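Local coordinates for protein-glutamine gamma-glutamyltransferase 2 (Pagrus major, PDB 1G0D) that catalyses the calcium-dependent formation of covalent bonds between peptide-bound glutamine and primary amines, cross-linking or aminating proteins, at residues Q152-N157 with D349-L354; V278-L283 with I288-I293. One frame throughout, in Å; residues are numbered along the deposited sequence.

Interaction 1: Q152-N157 with D349-L354; sequences QEYVMN and DGWQVL. With SO4 (sulfate ion), chain B.
Trp-351 NE1 faces two oxygens of a bound sulfate while the far end of the same indole runs into the ring of Tyr-154. The straighter bond is to SO4 O2, 3.1 Å from Trp-351 NE1 with an N-H...O angle of 160°; the second, to O1, is bent and weak. O2 lies close to the indole plane, at its edge. Trp-351 CH2 comes down over one face of Tyr-154, 3.6 Å from Tyr-154 CD2, off-centre toward the rim. The planes stand at 88°, a T-shaped pair, tryptophan edge on tyrosine face, centroids 5.1 Å apart. Tyr-154 CG lies anti to its carbonyl carbon (chi1 -51°), which sends the ring out from helix 148-156 toward strand 350-355. On the opposite face of the phenol, Glu-153 CB packs at the rim; its carboxylate OE1 takes a hydrogen bond from Asn-157 ND2 at 2.7 Å. Arg-291, in cation-pi contact with Trp-351, also donates to the sulfate through NH1. A leucine in place of Trp-351 has neither indole edge nor N-H, and would probably leave the Tyr-154 ring less firmly placed and the sulfate with fewer donors. The chemistry is two-sided: carbon edge on pi face joins helix to the sheet of the transglutaminase core, and N-H and guanidinium together make an anion site, probably filled from the crystallisation liquor.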
ATOM      1  N   GLN A 152       1.345 -10.634  13.582  1.00 16.07           N
ATOM      2  CA  GLN A 152       2.507 -11.199  12.906  1.00 14.12           C
ATOM      3  C   GLN A 152       2.492 -10.846  11.437  1.00 13.92           C
ATOM      4  O   GLN A 152       3.543 -10.627  10.830  1.00 13.62           O
ATOM      5  CB  GLN A 152       2.499 -12.714  13.073  1.00 13.97           C
ATOM      6  CG  GLN A 152       3.640 -13.392  12.423  1.00 20.28           C
ATOM      7  CD  GLN A 152       4.955 -12.772  12.810  1.00 29.89           C
ATOM      8  OE1 GLN A 152       5.204 -12.513  14.016  1.00 26.83           O
ATOM      9  NE2 GLN A 152       5.818 -12.520  11.798  1.00 26.60           N
ATOM     10  N   GLU A 153       1.287 -10.816  10.865  1.00 14.05           N
ATOM     11  CA  GLU A 153       1.117 -10.476   9.464  1.00 13.81           C
ATOM     12  C   GLU A 153       1.053  -8.971   9.273  1.00 15.54           C
ATOM     13  O   GLU A 153       1.773  -8.407   8.452  1.00 15.73           O
ATOM     14  CB  GLU A 153      -0.170 -11.080   8.918  1.00 13.80           C
ATOM     15  CG  GLU A 153      -0.511 -10.626   7.488  1.00 16.22           C
ATOM     16  CD  GLU A 153       0.503 -11.096   6.432  1.00 21.55           C
ATOM     17  OE1 GLU A 153       1.310 -12.000   6.735  1.00 25.05           O
ATOM     18  OE2 GLU A 153       0.499 -10.565   5.294  1.00 26.38           O
ATOM     19  N   TYR A 154       0.204  -8.324  10.062  1.00 13.50           N
ATOM     20  CA  TYR A 154       0.015  -6.888   9.964  1.00 10.39           C
ATOM     21  C   TYR A 154       1.061  -5.967  10.586  1.00 10.24           C
ATOM     22  O   TYR A 154       0.985  -4.761  10.391  1.00 13.80           O
ATOM     23  CB  TYR A 154      -1.356  -6.540  10.493  1.00  7.46           C
ATOM     24  CG  TYR A 154      -2.432  -7.376   9.868  1.00  7.19           C
ATOM     25  CD1 TYR A 154      -2.400  -7.657   8.495  1.00  2.00           C
ATOM     26  CD2 TYR A 154      -3.493  -7.873  10.640  1.00  5.77           C
ATOM     27  CE1 TYR A 154      -3.391  -8.402   7.907  1.00  4.14           C
ATOM     28  CE2 TYR A 154      -4.504  -8.626  10.063  1.00  3.96           C
ATOM     29  CZ  TYR A 154      -4.445  -8.881   8.693  1.00  8.40           C
ATOM     30  OH  TYR A 154      -5.470  -9.565   8.098  1.00 13.62           O
ATOM     31  N   VAL A 155       2.008  -6.508  11.350  1.00 10.01           N
ATOM     32  CA  VAL A 155       3.093  -5.686  11.911  1.00 10.36           C
ATOM     33  C   VAL A 155       4.437  -6.335  11.606  1.00  9.96           C
ATOM     34  O   VAL A 155       5.318  -5.720  11.027  1.00 15.67           O
ATOM     35  CB  VAL A 155       3.078  -5.490  13.458  1.00  9.58           C
ATOM     36  CG1 VAL A 155       4.347  -4.732  13.872  1.00  3.96           C
ATOM     37  CG2 VAL A 155       1.895  -4.696  13.899  1.00  9.25           C
ATOM     38  N   MET A 156       4.585  -7.595  11.960  1.00 10.62           N
ATOM     39  CA  MET A 156       5.848  -8.281  11.769  1.00  9.20           C
ATOM     40  C   MET A 156       6.217  -8.823  10.412  1.00  8.98           C
ATOM     41  O   MET A 156       7.385  -9.015  10.135  1.00 13.30           O
ATOM     42  CB  MET A 156       5.945  -9.382  12.813  1.00  8.68           C
ATOM     43  CG  MET A 156       5.875  -8.801  14.223  1.00  7.61           C
ATOM     44  SD  MET A 156       7.391  -7.984  14.537  1.00 13.10           S
ATOM     45  CE  MET A 156       6.886  -6.765  15.504  1.00 13.59           C
ATOM     46  N   ASN A 157       5.250  -9.093   9.554  1.00 13.79           N
ATOM     47  CA  ASN A 157       5.601  -9.620   8.242  1.00 10.43           C
ATOM     48  C   ASN A 157       6.173  -8.548   7.306  1.00 11.80           C
ATOM     49  O   ASN A 157       5.610  -7.457   7.170  1.00 14.75           O
ATOM     50  CB  ASN A 157       4.400 -10.272   7.601  1.00  7.78           C
ATOM     51  CG  ASN A 157       4.803 -11.073   6.411  1.00 14.35           C
ATOM     52  OD1 ASN A 157       5.917 -10.901   5.914  1.00 14.11           O
ATOM     53  ND2 ASN A 157       3.931 -11.950   5.938  1.00  9.16           N
ATOM     54  N   ASP A 349     -14.078   1.935  16.148  1.00 19.97           N
ATOM     55  CA  ASP A 349     -12.777   1.357  16.470  1.00 15.86           C
ATOM     56  C   ASP A 349     -12.399   0.296  15.474  1.00 11.11           C
ATOM     57  O   ASP A 349     -13.252  -0.279  14.851  1.00 14.96           O
ATOM     58  CB  ASP A 349     -12.846   0.669  17.819  1.00 21.95           C
ATOM     59  CG  ASP A 349     -12.773   1.610  18.984  1.00 21.51           C
ATOM     60  OD1 ASP A 349     -12.661   1.058  20.093  1.00 27.41           O
ATOM     61  OD2 ASP A 349     -12.825   2.852  18.831  1.00 27.58           O
ATOM     62  N   GLY A 350     -11.130  -0.021  15.355  1.00  7.01           N
ATOM     63  CA  GLY A 350     -10.802  -1.081  14.433  1.00  7.17           C
ATOM     64  C   GLY A 350     -10.070  -0.527  13.253  1.00 10.02           C
ATOM     65  O   GLY A 350      -9.367   0.483  13.387  1.00 10.29           O
ATOM     66  N   TRP A 351     -10.231  -1.187  12.105  1.00 11.02           N
ATOM     67  CA  TRP A 351      -9.549  -0.783  10.873  1.00 14.41           C
ATOM     68  C   TRP A 351      -9.991   0.585  10.337  1.00 16.00           C
ATOM     69  O   TRP A 351     -11.183   0.867  10.238  1.00 19.51           O
ATOM     70  CB  TRP A 351      -9.768  -1.827   9.771  1.00 12.61           C
ATOM     71  CG  TRP A 351      -9.198  -3.172  10.024  1.00  9.64           C
ATOM     72  CD1 TRP A 351      -9.890  -4.304  10.309  1.00 11.45           C
ATOM     73  CD2 TRP A 351      -7.807  -3.536  10.022  1.00  7.91           C
ATOM     74  NE1 TRP A 351      -9.016  -5.361  10.492  1.00 12.32           N
ATOM     75  CE2 TRP A 351      -7.743  -4.915  10.319  1.00 10.55           C
ATOM     76  CE3 TRP A 351      -6.624  -2.833   9.799  1.00  6.74           C
ATOM     77  CZ2 TRP A 351      -6.529  -5.598  10.399  1.00 11.56           C
ATOM     78  CZ3 TRP A 351      -5.420  -3.516   9.875  1.00  8.98           C
ATOM     79  CH2 TRP A 351      -5.384  -4.889  10.175  1.00 10.34           C
ATOM     80  N   GLN A 352      -9.018   1.411   9.959  1.00 15.57           N
ATOM     81  CA  GLN A 352      -9.271   2.737   9.414  1.00 11.19           C
ATOM     82  C   GLN A 352      -8.635   2.797   8.059  1.00 10.28           C
ATOM     83  O   GLN A 352      -7.546   2.293   7.862  1.00 11.86           O
ATOM     84  CB  GLN A 352      -8.644   3.794  10.299  1.00  8.82           C
ATOM     85  CG  GLN A 352      -8.794   3.469  11.759  1.00 12.18           C
ATOM     86  CD  GLN A 352     -10.145   3.824  12.269  1.00 11.05           C
ATOM     87  OE1 GLN A 352     -10.631   4.919  12.029  1.00 16.61           O
ATOM     88  NE2 GLN A 352     -10.764   2.912  12.982  1.00 14.18           N
ATOM     89  N   VAL A 353      -9.325   3.405   7.115  1.00 14.04           N
ATOM     90  CA  VAL A 353      -8.817   3.536   5.767  1.00 13.81           C
ATOM     91  C   VAL A 353      -7.966   4.780   5.660  1.00 15.40           C
ATOM     92  O   VAL A 353      -8.404   5.844   6.019  1.00 16.33           O
ATOM     93  CB  VAL A 353      -9.987   3.640   4.743  1.00 13.84           C
ATOM     94  CG1 VAL A 353      -9.477   4.082   3.382  1.00 12.33           C
ATOM     95  CG2 VAL A 353     -10.679   2.319   4.611  1.00 15.90           C
ATOM     96  N   LEU A 354      -6.733   4.616   5.189  1.00 19.64           N
ATOM     97  CA  LEU A 354      -5.776   5.710   4.963  1.00 18.78           C
ATOM     98  C   LEU A 354      -5.413   5.635   3.447  1.00 20.71           C
ATOM     99  O   LEU A 354      -4.778   4.674   2.984  1.00 17.19           O
ATOM    100  CB  LEU A 354      -4.514   5.476   5.797  1.00 16.62           C
ATOM    101  CG  LEU A 354      -4.230   6.224   7.094  1.00 17.16           C
ATOM    102  CD1 LEU A 354      -5.351   7.114   7.414  1.00 21.99           C
ATOM    103  CD2 LEU A 354      -4.017   5.273   8.207  1.00  8.93           C
TER
HETATM  104  S   SO4 B 696     -10.278  -8.795   9.836  1.00 45.50           S
HETATM  105  O1  SO4 B 696     -11.119  -7.701   9.723  1.00 41.06           O
HETATM  106  O2  SO4 B 696      -9.255  -8.463  10.754  1.00 37.14           O
HETATM  107  O3  SO4 B 696     -11.094  -9.727  10.472  1.00 41.68           O
HETATM  108  O4  SO4 B 696      -9.900  -9.263   8.531  1.00 34.50           O

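Interaction 2: V278-L283 with I288-I293. With SO4 (sulfate ion), chain B.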
ATOM      1  N   VAL A 278       4.354   1.854   0.300  1.00 13.62           N
ATOM      2  CA  VAL A 278       5.312   2.654   1.086  1.00  6.95           C
ATOM      3  C   VAL A 278       4.649   3.107   2.403  1.00 12.57           C
ATOM      4  O   VAL A 278       5.306   3.233   3.427  1.00 16.30           O
ATOM      5  CB  VAL A 278       5.793   3.891   0.272  1.00  8.08           C
ATOM      6  CG1 VAL A 278       6.571   4.855   1.123  1.00  5.45           C
ATOM      7  CG2 VAL A 278       6.634   3.450  -0.861  1.00  3.58           C
ATOM      8  N   ALA A 279       3.341   3.350   2.399  1.00 17.70           N
ATOM      9  CA  ALA A 279       2.638   3.765   3.636  1.00 16.78           C
ATOM     10  C   ALA A 279       2.659   2.584   4.575  1.00 18.99           C
ATOM     11  O   ALA A 279       2.885   2.742   5.770  1.00 23.92           O
ATOM     12  CB  ALA A 279       1.145   4.171   3.359  1.00 15.87           C
ATOM     13  N   CYS A 280       2.407   1.400   4.022  1.00 15.31           N
ATOM     14  CA  CYS A 280       2.414   0.189   4.808  1.00 12.82           C
ATOM     15  C   CYS A 280       3.746  -0.048   5.470  1.00 11.37           C
ATOM     16  O   CYS A 280       3.771  -0.380   6.630  1.00 18.55           O
ATOM     17  CB  CYS A 280       2.111  -1.008   3.944  1.00 13.91           C
ATOM     18  SG  CYS A 280       1.767  -2.499   4.856  1.00 14.24           S
ATOM     19  N   THR A 281       4.846   0.115   4.746  1.00 12.55           N
ATOM     20  CA  THR A 281       6.194  -0.118   5.295  1.00  9.27           C
ATOM     21  C   THR A 281       6.491   0.751   6.497  1.00 12.65           C
ATOM     22  O   THR A 281       7.074   0.308   7.477  1.00 15.11           O
ATOM     23  CB  THR A 281       7.291   0.192   4.265  1.00  8.20           C
ATOM     24  OG1 THR A 281       7.538  -0.958   3.452  1.00  9.76           O
ATOM     25  CG2 THR A 281       8.568   0.524   4.944  1.00  4.04           C
ATOM     26  N   VAL A 282       6.097   2.009   6.409  1.00 13.20           N
ATOM     27  CA  VAL A 282       6.358   2.950   7.473  1.00 14.07           C
ATOM     28  C   VAL A 282       5.454   2.776   8.695  1.00 14.80           C
ATOM     29  O   VAL A 282       5.916   2.854   9.817  1.00 20.17           O
ATOM     30  CB  VAL A 282       6.255   4.435   6.923  1.00 14.93           C
ATOM     31  CG1 VAL A 282       6.408   5.444   8.083  1.00 15.58           C
ATOM     32  CG2 VAL A 282       7.351   4.677   5.845  1.00 10.00           C
ATOM     33  N   LEU A 283       4.169   2.556   8.492  1.00 13.52           N
ATOM     34  CA  LEU A 283       3.277   2.404   9.628  1.00 10.14           C
ATOM     35  C   LEU A 283       3.600   1.046  10.320  1.00 12.69           C
ATOM     36  O   LEU A 283       3.726   0.958  11.551  1.00 13.75           O
ATOM     37  CB  LEU A 283       1.825   2.532   9.136  1.00  6.86           C
ATOM     38  CG  LEU A 283       1.510   3.924   8.543  1.00  7.42           C
ATOM     39  CD1 LEU A 283       0.284   3.840   7.684  1.00  2.00           C
ATOM     40  CD2 LEU A 283       1.303   4.961   9.639  1.00  2.00           C
ATOM     41  N   ILE A 288       2.097   0.443  13.877  1.00 10.38           N
ATOM     42  CA  ILE A 288       0.649   0.457  13.726  1.00  8.70           C
ATOM     43  C   ILE A 288       0.265  -0.655  12.771  1.00  9.18           C
ATOM     44  O   ILE A 288       0.741  -0.684  11.649  1.00 13.19           O
ATOM     45  CB  ILE A 288       0.154   1.829  13.180  1.00  5.70           C
ATOM     46  CG1 ILE A 288       0.629   2.964  14.106  1.00  4.81           C
ATOM     47  CG2 ILE A 288      -1.345   1.854  13.102  1.00  2.00           C
ATOM     48  CD1 ILE A 288       0.147   4.371  13.706  1.00  4.99           C
ATOM     49  N   PRO A 289      -0.573  -1.603  13.212  1.00  9.52           N
ATOM     50  CA  PRO A 289      -1.003  -2.715  12.352  1.00 11.27           C
ATOM     51  C   PRO A 289      -1.576  -2.199  11.008  1.00 15.02           C
ATOM     52  O   PRO A 289      -2.527  -1.398  10.991  1.00 17.94           O
ATOM     53  CB  PRO A 289      -2.043  -3.434  13.201  1.00  7.82           C
ATOM     54  CG  PRO A 289      -1.727  -3.062  14.555  1.00  8.01           C
ATOM     55  CD  PRO A 289      -1.158  -1.702  14.551  1.00  9.58           C
ATOM     56  N   THR A 290      -1.019  -2.662   9.885  1.00 14.00           N
ATOM     57  CA  THR A 290      -1.439  -2.166   8.554  1.00 10.24           C
ATOM     58  C   THR A 290      -1.468  -3.212   7.414  1.00  8.72           C
ATOM     59  O   THR A 290      -0.644  -4.135   7.355  1.00 12.98           O
ATOM     60  CB  THR A 290      -0.476  -0.971   8.160  1.00 10.12           C
ATOM     61  OG1 THR A 290      -0.534   0.037   9.177  1.00  7.82           O
ATOM     62  CG2 THR A 290      -0.819  -0.351   6.817  1.00 10.46           C
ATOM     63  N   ARG A 291      -2.422  -3.091   6.510  1.00  5.50           N
ATOM     64  CA  ARG A 291      -2.453  -4.001   5.363  1.00  7.15           C
ATOM     65  C   ARG A 291      -2.947  -3.295   4.112  1.00 11.88           C
ATOM     66  O   ARG A 291      -3.947  -2.567   4.143  1.00 11.46           O
ATOM     67  CB  ARG A 291      -3.359  -5.185   5.611  1.00  9.50           C
ATOM     68  CG  ARG A 291      -4.694  -4.821   6.191  1.00  8.00           C
ATOM     69  CD  ARG A 291      -5.558  -6.040   6.300  1.00 11.58           C
ATOM     70  NE  ARG A 291      -6.896  -5.681   6.720  1.00 14.12           N
ATOM     71  CZ  ARG A 291      -7.820  -6.550   7.094  1.00 14.25           C
ATOM     72  NH1 ARG A 291      -7.549  -7.852   7.104  1.00 12.93           N
ATOM     73  NH2 ARG A 291      -9.021  -6.109   7.446  1.00 18.77           N
ATOM     74  N   PRO A 292      -2.234  -3.459   2.994  1.00 12.87           N
ATOM     75  CA  PRO A 292      -2.672  -2.809   1.758  1.00 14.07           C
ATOM     76  C   PRO A 292      -3.934  -3.430   1.215  1.00 15.28           C
ATOM     77  O   PRO A 292      -3.962  -4.649   0.991  1.00 18.35           O
ATOM     78  CB  PRO A 292      -1.507  -3.032   0.800  1.00 10.75           C
ATOM     79  CG  PRO A 292      -0.370  -3.351   1.694  1.00 12.98           C
ATOM     80  CD  PRO A 292      -0.959  -4.155   2.795  1.00 12.05           C
ATOM     81  N   ILE A 293      -4.983  -2.621   1.023  1.00 16.19           N
ATOM     82  CA  ILE A 293      -6.195  -3.176   0.433  1.00 14.87           C
ATOM     83  C   ILE A 293      -6.403  -2.636  -0.997  1.00 13.27           C
ATOM     84  O   ILE A 293      -6.081  -1.480  -1.271  1.00 12.15           O
ATOM     85  CB  ILE A 293      -7.470  -2.966   1.299  1.00 12.06           C
ATOM     86  CG1 ILE A 293      -8.122  -1.722   0.901  1.00 10.12           C
ATOM     87  CG2 ILE A 293      -7.232  -3.032   2.794  1.00  7.05           C
ATOM     88  CD1 ILE A 293      -9.447  -2.137   0.448  1.00 23.38           C
TER
HETATM   89  S   SO4 B 696     -10.278  -8.795   9.836  1.00 45.50           S
HETATM   90  O1  SO4 B 696     -11.119  -7.701   9.723  1.00 41.06           O
HETATM   91  O2  SO4 B 696      -9.255  -8.463  10.754  1.00 37.14           O
HETATM   92  O3  SO4 B 696     -11.094  -9.727  10.472  1.00 41.68           O
HETATM   93  O4  SO4 B 696      -9.900  -9.263   8.531  1.00 34.50           O
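Cys-280 and Leu-283 project from helix 272-286 onto strand 290-298 in a helix-turn-strand unit of the papain-like transglutaminase core; the short segments 278-283 and 290-293 run antiparallel (173°), their axes 8.0 Å apart at closest approach. Catalytic Cys-272 begins the same helix. With SG anti to the backbone N (chi1 -168°), Cys-280 reaches the strand, where the sulfur meets Pro-292 CD at 3.8 Å and lies beside Thr-290 CG2. One turn on, Leu-283 CB presses on Thr-290 OG1 at 3.4 Å, and its CD2 meets CD1 of Ile-288 more loosely. The turn is tied by Ile-288 N, which donates to Leu-283 O at 2.9 Å. Thr-290 is held too: its hydroxyl donates to Ile-288 O and also hydrogen-bonds Ser-337 OG of the neighbouring strand, while Thr-290 O accepts a hydrogen bond from Arg-284 NH2. Further out, Ile-219 of helix 212-223 packs on Leu-283. On the strand's other side Arg-291 points away from the helix; its chain is extended from CG to NE, Glu-336 OE1 pairs with NH2, and NH1 meets SO4 O4 edge-on at 3.1 Å.

Overall arrangement
Interaction 2 is nested within the long loop closed by interaction 1: helix 148-156 comes first, then helix 272-286 and strand 290-298, and last strand 350-355. Both strands belong to one four-stranded antiparallel sheet, 290-298 at its edge and 350-355 two places in, with 329-339 between. The centres lie 7 Å apart and the contacts touch: Tyr-154 O is 2.9 Å from Thr-290 N, a probable backbone hydrogen bond tying helix 148-156 to the edge strand. Both contacts reach the same sulfate. Catalytic Cys-272 lies at the start of helix 272-286, His-332 on strand 329-339 and Asp-355 on strand 350-355, so the contacts belong to the framework carrying the triad.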